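Local atomic coordinates of IPT/TIG domain-containing protein (Bacteroides thetaiotaomicron, PDB entry 3TC9), a protein that is of unknown function but probably acts as an auxiliary nutrient-binding protein, joining an immunoglobulin-like IPT/TIG domain to a six-bladed beta-propeller. Residues K180-C185 against G270-I275; R204-I209 against Q226-A231. All blocks are in the same frame, centred on the assembly; numbering follows the deposited sequence.

Contact 1 (K180-C185 against G270-I275). With EDO (1,2-ethanediol), chain U.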
ATOM      1  N   LYS B 180      15.477 -33.963  10.681  1.00 53.53           N
ATOM      2  CA  LYS B 180      15.546 -32.540  11.045  1.00 50.75           C
ATOM      3  C   LYS B 180      15.372 -31.621   9.813  1.00 52.28           C
ATOM      4  O   LYS B 180      16.349 -31.066   9.311  1.00 50.99           O
ATOM      5  CB  LYS B 180      16.870 -32.249  11.773  1.00 51.45           C
ATOM      6  CG  LYS B 180      16.877 -30.981  12.619  1.00 49.27           C
ATOM      7  CD  LYS B 180      18.276 -30.764  13.197  1.00 61.91           C
ATOM      8  CE  LYS B 180      18.361 -29.579  14.117  1.00 76.34           C
ATOM      9  NZ  LYS B 180      19.767 -29.119  14.292  1.00 89.70           N
ATOM     10  N   VAL B 181      14.114 -31.443   9.355  1.00 47.45           N
ATOM     11  CA  VAL B 181      13.793 -30.597   8.204  1.00 46.47           C
ATOM     12  C   VAL B 181      13.875 -29.099   8.597  1.00 49.69           C
ATOM     13  O   VAL B 181      13.168 -28.653   9.498  1.00 48.67           O
ATOM     14  CB  VAL B 181      12.446 -30.938   7.567  1.00 49.49           C
ATOM     15  CG1 VAL B 181      12.355 -30.309   6.186  1.00 49.16           C
ATOM     16  CG2 VAL B 181      12.250 -32.446   7.492  1.00 50.21           C
ATOM     17  N   ARG B 182      14.711 -28.332   7.880  1.00 45.04           N
ATOM     18  CA  ARG B 182      15.009 -26.949   8.217  1.00 43.38           C
ATOM     19  C   ARG B 182      14.288 -25.906   7.384  1.00 47.21           C
ATOM     20  O   ARG B 182      13.836 -24.905   7.933  1.00 45.36           O
ATOM     21  CB  ARG B 182      16.531 -26.709   8.096  1.00 42.36           C
ATOM     22  CG  ARG B 182      17.396 -27.567   9.027  1.00 45.14           C
ATOM     23  CD  ARG B 182      17.067 -27.359  10.503  1.00 51.74           C
ATOM     24  NE  ARG B 182      17.213 -25.960  10.901  1.00 58.08           N
ATOM     25  CZ  ARG B 182      18.310 -25.446  11.455  1.00 70.18           C
ATOM     26  NH1 ARG B 182      19.357 -26.220  11.719  1.00 56.31           N
ATOM     27  NH2 ARG B 182      18.355 -24.165  11.781  1.00 50.60           N
ATOM     28  N   THR B 183      14.247 -26.084   6.063  1.00 46.29           N
ATOM     29  CA  THR B 183      13.663 -25.096   5.170  1.00 45.33           C
ATOM     30  C   THR B 183      12.854 -25.727   4.063  1.00 48.41           C
ATOM     31  O   THR B 183      12.911 -26.937   3.842  1.00 48.57           O
ATOM     32  CB  THR B 183      14.774 -24.171   4.523  1.00 52.31           C
ATOM     33  OG1 THR B 183      15.692 -24.929   3.726  1.00 52.04           O
ATOM     34  CG2 THR B 183      15.519 -23.292   5.529  1.00 46.19           C
ATOM     35  N   ILE B 184      12.108 -24.839   3.365  1.00 44.87           N
ATOM     36  CA  ILE B 184      11.291 -25.034   2.174  1.00 44.93           C
ATOM     37  C   ILE B 184      11.617 -23.946   1.201  1.00 49.48           C
ATOM     38  O   ILE B 184      11.573 -22.756   1.557  1.00 47.88           O
ATOM     39  CB  ILE B 184       9.744 -25.015   2.418  1.00 47.25           C
ATOM     40  CG1 ILE B 184       9.293 -25.751   3.655  1.00 47.03           C
ATOM     41  CG2 ILE B 184       8.928 -25.396   1.149  1.00 48.26           C
ATOM     42  CD1 ILE B 184       8.205 -25.010   4.387  1.00 53.69           C
ATOM     43  N   CYS B 185      11.871 -24.331  -0.040  1.00 47.77           N
ATOM     44  CA  CYS B 185      11.975 -23.384  -1.133  1.00 48.01           C
ATOM     45  C   CYS B 185      11.441 -24.055  -2.407  1.00 51.61           C
ATOM     46  O   CYS B 185      11.026 -25.221  -2.373  1.00 50.30           O
ATOM     47  CB  CYS B 185      13.368 -22.779  -1.304  1.00 48.82           C
ATOM     48  SG  CYS B 185      14.686 -23.969  -1.658  1.00 54.25           S
ATOM     49  N   GLY B 270      31.640 -24.354  12.532  1.00 48.27           N
ATOM     50  CA  GLY B 270      30.370 -24.467  13.244  1.00 47.49           C
ATOM     51  C   GLY B 270      29.489 -23.250  13.090  1.00 50.42           C
ATOM     52  O   GLY B 270      29.104 -22.637  14.084  1.00 49.78           O
ATOM     53  N   TRP B 271      29.203 -22.876  11.837  1.00 46.34           N
ATOM     54  CA  TRP B 271      28.383 -21.723  11.466  1.00 43.52           C
ATOM     55  C   TRP B 271      27.033 -22.211  10.927  1.00 44.73           C
ATOM     56  O   TRP B 271      26.941 -22.715   9.805  1.00 44.12           O
ATOM     57  CB  TRP B 271      29.124 -20.845  10.436  1.00 40.90           C
ATOM     58  CG  TRP B 271      29.375 -19.430  10.862  1.00 40.73           C
ATOM     59  CD1 TRP B 271      28.945 -18.301  10.229  1.00 42.51           C
ATOM     60  CD2 TRP B 271      30.169 -18.988  11.976  1.00 40.80           C
ATOM     61  NE1 TRP B 271      29.420 -17.182  10.877  1.00 40.65           N
ATOM     62  CE2 TRP B 271      30.167 -17.574  11.958  1.00 43.23           C
ATOM     63  CE3 TRP B 271      30.890 -19.651  12.992  1.00 42.97           C
ATOM     64  CZ2 TRP B 271      30.860 -16.810  12.911  1.00 43.06           C
ATOM     65  CZ3 TRP B 271      31.574 -18.893  13.938  1.00 44.20           C
ATOM     66  CH2 TRP B 271      31.558 -17.492  13.892  1.00 44.23           C
ATOM     67  N   GLU B 272      26.008 -22.114  11.776  1.00 38.75           N
ATOM     68  CA  GLU B 272      24.640 -22.521  11.478  1.00 37.80           C
ATOM     69  C   GLU B 272      23.903 -21.342  10.886  1.00 41.79           C
ATOM     70  O   GLU B 272      23.678 -20.354  11.592  1.00 41.60           O
ATOM     71  CB  GLU B 272      23.938 -23.044  12.748  1.00 38.30           C
ATOM     72  CG  GLU B 272      22.493 -23.471  12.531  1.00 42.47           C
ATOM     73  CD  GLU B 272      21.711 -23.885  13.767  1.00 57.35           C
ATOM     74  OE1 GLU B 272      22.184 -23.630  14.898  1.00 51.02           O
ATOM     75  OE2 GLU B 272      20.607 -24.449  13.602  1.00 54.82           O
ATOM     76  N   PHE B 273      23.561 -21.410   9.579  1.00 39.26           N
ATOM     77  CA  PHE B 273      22.873 -20.280   8.957  1.00 38.03           C
ATOM     78  C   PHE B 273      21.946 -20.656   7.792  1.00 42.51           C
ATOM     79  O   PHE B 273      22.109 -21.710   7.176  1.00 42.07           O
ATOM     80  CB  PHE B 273      23.890 -19.209   8.463  1.00 38.80           C
ATOM     81  CG  PHE B 273      24.871 -19.638   7.395  1.00 40.76           C
ATOM     82  CD1 PHE B 273      24.561 -19.495   6.039  1.00 43.59           C
ATOM     83  CD2 PHE B 273      26.123 -20.148   7.739  1.00 42.55           C
ATOM     84  CE1 PHE B 273      25.481 -19.879   5.043  1.00 44.70           C
ATOM     85  CE2 PHE B 273      27.035 -20.550   6.747  1.00 45.77           C
ATOM     86  CZ  PHE B 273      26.716 -20.395   5.405  1.00 43.62           C
ATOM     87  N   HIS B 274      20.976 -19.742   7.505  1.00 38.10           N
ATOM     88  CA  HIS B 274      20.122 -19.886   6.342  0.50 37.25           C
ATOM     89  C   HIS B 274      20.302 -18.626   5.470  1.00 40.92           C
ATOM     90  O   HIS B 274      20.867 -17.620   5.921  1.00 39.59           O
ATOM     91  CB  HIS B 274      18.649 -20.202   6.691  0.50 37.23           C
ATOM     92  CG  HIS B 274      17.978 -19.207   7.577  0.50 39.17           C
ATOM     93  ND1 HIS B 274      17.405 -18.061   7.065  0.50 40.34           N
ATOM     94  CD2 HIS B 274      17.782 -19.237   8.912  0.50 40.20           C
ATOM     95  CE1 HIS B 274      16.889 -17.425   8.101  0.50 38.79           C
ATOM     96  NE2 HIS B 274      17.102 -18.087   9.235  0.50 39.22           N
ATOM     97  N   ILE B 275      19.904 -18.738   4.192  1.00 37.98           N
ATOM     98  CA  ILE B 275      20.008 -17.714   3.150  1.00 37.34           C
ATOM     99  C   ILE B 275      18.573 -17.367   2.737  1.00 40.31           C
ATOM    100  O   ILE B 275      17.767 -18.265   2.492  1.00 40.04           O
ATOM    101  CB  ILE B 275      20.861 -18.220   1.938  1.00 41.49           C
ATOM    102  CG1 ILE B 275      22.278 -18.678   2.378  1.00 42.38           C
ATOM    103  CG2 ILE B 275      20.911 -17.164   0.794  1.00 41.78           C
ATOM    104  CD1 ILE B 275      23.007 -19.640   1.394  1.00 55.10           C
TER
HETATM  105  C1  EDO U 494      15.023 -23.351  11.090  1.00 58.26           C
HETATM  106  O1  EDO U 494      15.077 -23.712   9.716  1.00 59.26           O
HETATM  107  C2  EDO U 494      14.652 -21.877  11.132  1.00 58.32           C
HETATM  108  O2  EDO U 494      13.411 -21.701  11.821  1.00 57.03           O
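Arg-182 and Glu-272 meet through a salt bridge that spans two blades of the beta-propeller. Arg-182 lies on 181-186, the first strand of its sheet, and Glu-272 just before 273-277, the first strand of the sheet two blades further on. Both side chains leave the backbone toward the opposite segment.

The ionic part is an end-on grip on one oxygen. Glu-272 OE2 lies 2.9 Å from Arg-182 NH1 and also 2.9 Å from Arg-182 NH2. The two nitrogens reach the anti side of OE2 from opposite faces of the carboxylate plane, because guanidinium and carboxylate stand 89° apart. Sharing one acceptor bends both bonds, with N-H...O angles of 137° and 135°. Glu-272 delivers OE2 on a straight chain with CG anti to its backbone N, whereas Arg-182 is folded at chi2 and chi3. Arg-182 NH1 also has a salt bridge to Asp-198.

A second, weaker kind of bond involves 1,2-ethanediol, probably from the crystallisation liquor. Arg-182 NE points at its O1 over 3.3 Å, near the guanidinium plane.

The positive group is thus shared by two carboxylates, Glu-272 and Asp-198, while Lys-180 NZ remains 4.8 Å from Glu-272 OE2, an arrangement that probably balances charge locally and restricts rotation of the guanidinium.

Contact 2 (R204-I209 against Q226-A231); sequences RPNNYI and QNCNGA
Asn-206 and Cys-228 meet methylene to methylene, where the third strand of one propeller blade faces the connection that leads into the next blade. In this six-bladed beta-propeller, residues 226-231 run from the fourth strand of one sheet, 219-224, to the first strand of the following sheet, 231-233; such an outer-to-inner crossing is the standard link between successive blades. The backbones come nearest at Asn-206 and Cys-228, whose CA atoms are 6.0 Å apart, and the spacing widens to 7.7 Å between the CA atoms of Asn-207 and Ala-231.

The first pair is carried by beta carbons: Asn-206 CB is 3.6 Å from Cys-228 CB. Both bonds from CA to CB point toward the other segment. Cys-228 holds SG anti to its backbone N (chi1 -176°), which leaves the sulfur 4.2 Å from Asn-206 CB, farther than its own methylene. Asn-206 sits at the corner where the strand turns.

The next residue behaves differently. With CG anti to its carbonyl carbon (chi1 -65°), Asn-207 swings its amide nearer to the connection than its first bond would suggest. That amide has polar partners on both neighbouring strands of its own sheet: Thr-196 OG1 bonds to OD1, and Thr-223 OG1 to ND2. Phe-242, from the following blade, packs against Asn-206, Asn-207, Cys-228 and Ala-231, so one aromatic side chain of the next blade touches residues of both segments. Asn-207 OD1, already bonded to Thr-196, also rests against a methyl group, Ala-231 CB, at 3.4 Å.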
ATOM      1  N   ARG B 204      24.617 -39.059   2.991  1.00 59.69           N
ATOM      2  CA  ARG B 204      23.157 -39.063   3.028  0.50 58.15           C
ATOM      3  C   ARG B 204      22.622 -37.710   2.472  1.00 57.77           C
ATOM      4  O   ARG B 204      23.372 -36.730   2.433  1.00 55.04           O
ATOM      5  CB  ARG B 204      22.642 -39.386   4.447  0.50 58.14           C
ATOM      6  CG  ARG B 204      22.787 -40.879   4.786  0.50 64.95           C
ATOM      7  CD  ARG B 204      21.834 -41.346   5.870  0.50 69.58           C
ATOM      8  NE  ARG B 204      22.518 -41.566   7.144  0.50 73.02           N
ATOM      9  CZ  ARG B 204      21.983 -42.190   8.189  0.50 83.61           C
ATOM     10  NH1 ARG B 204      20.751 -42.681   8.120  0.50 61.91           N
ATOM     11  NH2 ARG B 204      22.677 -42.335   9.310  0.50 73.97           N
ATOM     12  N   PRO B 205      21.369 -37.629   1.947  1.00 52.42           N
ATOM     13  CA  PRO B 205      20.933 -36.348   1.348  1.00 51.04           C
ATOM     14  C   PRO B 205      20.698 -35.172   2.316  1.00 54.40           C
ATOM     15  O   PRO B 205      20.286 -35.341   3.478  1.00 52.33           O
ATOM     16  CB  PRO B 205      19.614 -36.696   0.640  1.00 52.81           C
ATOM     17  CG  PRO B 205      19.508 -38.191   0.663  1.00 58.64           C
ATOM     18  CD  PRO B 205      20.303 -38.652   1.836  1.00 54.25           C
ATOM     19  N   ASN B 206      20.959 -33.950   1.795  1.00 50.36           N
ATOM     20  CA  ASN B 206      20.688 -32.697   2.506  1.00 48.30           C
ATOM     21  C   ASN B 206      19.479 -32.049   1.867  1.00 51.29           C
ATOM     22  O   ASN B 206      18.675 -31.485   2.582  1.00 50.35           O
ATOM     23  CB  ASN B 206      21.896 -31.732   2.553  1.00 44.04           C
ATOM     24  CG  ASN B 206      22.621 -31.425   1.244  1.00 63.39           C
ATOM     25  OD1 ASN B 206      22.189 -31.789   0.142  1.00 49.93           O
ATOM     26  ND2 ASN B 206      23.762 -30.731   1.340  1.00 51.89           N
ATOM     27  N   ASN B 207      19.314 -32.187   0.539  1.00 48.95           N
ATOM     28  CA  ASN B 207      18.206 -31.589  -0.203  1.00 48.75           C
ATOM     29  C   ASN B 207      17.388 -32.634  -0.937  1.00 55.28           C
ATOM     30  O   ASN B 207      17.918 -33.477  -1.651  1.00 56.28           O
ATOM     31  CB  ASN B 207      18.721 -30.521  -1.182  1.00 51.27           C
ATOM     32  CG  ASN B 207      19.332 -29.345  -0.460  1.00 65.49           C
ATOM     33  OD1 ASN B 207      18.689 -28.708   0.380  1.00 58.33           O
ATOM     34  ND2 ASN B 207      20.597 -29.062  -0.722  1.00 52.54           N
ATOM     35  N   TYR B 208      16.087 -32.587  -0.705  1.00 53.53           N
ATOM     36  CA  TYR B 208      15.074 -33.458  -1.283  1.00 55.70           C
ATOM     37  C   TYR B 208      14.153 -32.630  -2.143  1.00 62.45           C
ATOM     38  O   TYR B 208      13.919 -31.463  -1.834  1.00 60.53           O
ATOM     39  CB  TYR B 208      14.257 -34.172  -0.180  1.00 56.51           C
ATOM     40  CG  TYR B 208      15.052 -35.129   0.679  1.00 58.23           C
ATOM     41  CD1 TYR B 208      15.686 -34.692   1.842  1.00 59.88           C
ATOM     42  CD2 TYR B 208      15.145 -36.478   0.352  1.00 59.49           C
ATOM     43  CE1 TYR B 208      16.404 -35.572   2.648  1.00 62.43           C
ATOM     44  CE2 TYR B 208      15.858 -37.369   1.153  1.00 60.75           C
ATOM     45  CZ  TYR B 208      16.489 -36.911   2.299  1.00 68.33           C
ATOM     46  OH  TYR B 208      17.218 -37.771   3.082  1.00 68.08           O
ATOM     47  N   ILE B 209      13.607 -33.236  -3.198  1.00 63.05           N
ATOM     48  CA  ILE B 209      12.673 -32.583  -4.106  1.00 63.99           C
ATOM     49  C   ILE B 209      11.307 -33.314  -4.041  1.00 68.81           C
ATOM     50  O   ILE B 209      11.255 -34.546  -4.044  1.00 69.85           O
ATOM     51  CB  ILE B 209      13.288 -32.481  -5.533  1.00 68.95           C
ATOM     52  CG1 ILE B 209      12.584 -31.444  -6.396  1.00 69.30           C
ATOM     53  CG2 ILE B 209      13.501 -33.828  -6.251  1.00 72.38           C
ATOM     54  CD1 ILE B 209      13.515 -30.769  -7.430  1.00 81.37           C
ATOM     55  N   GLN B 226      26.425 -33.279   4.564  1.00 57.41           N
ATOM     56  CA  GLN B 226      26.211 -33.204   6.009  1.00 56.59           C
ATOM     57  C   GLN B 226      25.981 -31.761   6.495  1.00 59.12           C
ATOM     58  O   GLN B 226      26.416 -30.790   5.866  1.00 58.39           O
ATOM     59  CB  GLN B 226      27.384 -33.835   6.779  1.00 58.63           C
ATOM     60  CG  GLN B 226      28.729 -33.155   6.520  1.00 70.86           C
ATOM     61  CD  GLN B 226      29.862 -33.750   7.313  1.00 86.68           C
ATOM     62  OE1 GLN B 226      29.682 -34.342   8.397  1.00 82.02           O
ATOM     63  NE2 GLN B 226      31.064 -33.550   6.807  1.00 68.51           N
ATOM     64  N   ASN B 227      25.255 -31.665   7.618  1.00 54.78           N
ATOM     65  CA  ASN B 227      24.941 -30.507   8.449  1.00 52.99           C
ATOM     66  C   ASN B 227      24.506 -29.256   7.651  1.00 53.82           C
ATOM     67  O   ASN B 227      25.021 -28.146   7.843  1.00 53.30           O
ATOM     68  CB  ASN B 227      26.142 -30.214   9.376  1.00 52.61           C
ATOM     69  CG  ASN B 227      26.551 -31.429  10.198  1.00 54.50           C
ATOM     70  OD1 ASN B 227      25.740 -32.083  10.866  1.00 42.02           O
ATOM     71  ND2 ASN B 227      27.808 -31.790  10.126  1.00 37.65           N
ATOM     72  N   CYS B 228      23.514 -29.450   6.791  1.00 47.64           N
ATOM     73  CA  CYS B 228      22.927 -28.386   6.000  1.00 45.59           C
ATOM     74  C   CYS B 228      21.793 -27.764   6.814  1.00 47.53           C
ATOM     75  O   CYS B 228      20.871 -28.474   7.222  1.00 45.60           O
ATOM     76  CB  CYS B 228      22.440 -28.931   4.666  1.00 46.11           C
ATOM     77  SG  CYS B 228      21.796 -27.672   3.550  1.00 49.66           S
ATOM     78  N   ASN B 229      21.857 -26.440   7.054  1.00 43.59           N
ATOM     79  CA  ASN B 229      20.861 -25.743   7.880  1.00 42.46           C
ATOM     80  C   ASN B 229      19.810 -25.005   7.052  1.00 47.75           C
ATOM     81  O   ASN B 229      19.006 -24.257   7.599  1.00 47.43           O
ATOM     82  CB  ASN B 229      21.556 -24.760   8.836  1.00 41.20           C
ATOM     83  CG  ASN B 229      22.826 -25.305   9.439  1.00 48.72           C
ATOM     84  OD1 ASN B 229      23.899 -24.794   9.183  1.00 45.66           O
ATOM     85  ND2 ASN B 229      22.743 -26.412  10.161  1.00 42.12           N
ATOM     86  N   GLY B 230      19.789 -25.244   5.754  1.00 45.25           N
ATOM     87  CA  GLY B 230      18.805 -24.622   4.890  1.00 44.30           C
ATOM     88  C   GLY B 230      19.288 -24.404   3.483  1.00 49.04           C
ATOM     89  O   GLY B 230      20.491 -24.302   3.235  1.00 48.36           O
ATOM     90  N   ALA B 231      18.329 -24.325   2.556  1.00 44.94           N
ATOM     91  CA  ALA B 231      18.579 -24.068   1.147  1.00 44.44           C
ATOM     92  C   ALA B 231      17.584 -23.019   0.654  1.00 48.94           C
ATOM     93  O   ALA B 231      16.537 -22.807   1.286  1.00 48.21           O
ATOM     94  CB  ALA B 231      18.479 -25.350   0.332  1.00 46.03           C
TER

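Contact 2 is nested within the 84 residues that separate the two segments of contact 1: the order along the chain is 180-185, 204-209, 226-231, 270-275. Their centres lie about 8 Å apart, and both draw on the four-stranded sheet 181-224, contact 1 through its first strand and contact 2 through its third. The end of segment 226-231 lies between the two segments of contact 1. Thr-183 OG1 of contact 1 is 2.9 Å from Ala-231 N of contact 2, a probable hydrogen bond, and Asn-229 OD1 packs on Glu-272 CA at 3.3 Å. Three consecutive propeller blades are thereby joined, neighbour to neighbour by contact 2 and across the intervening blade by contact 1.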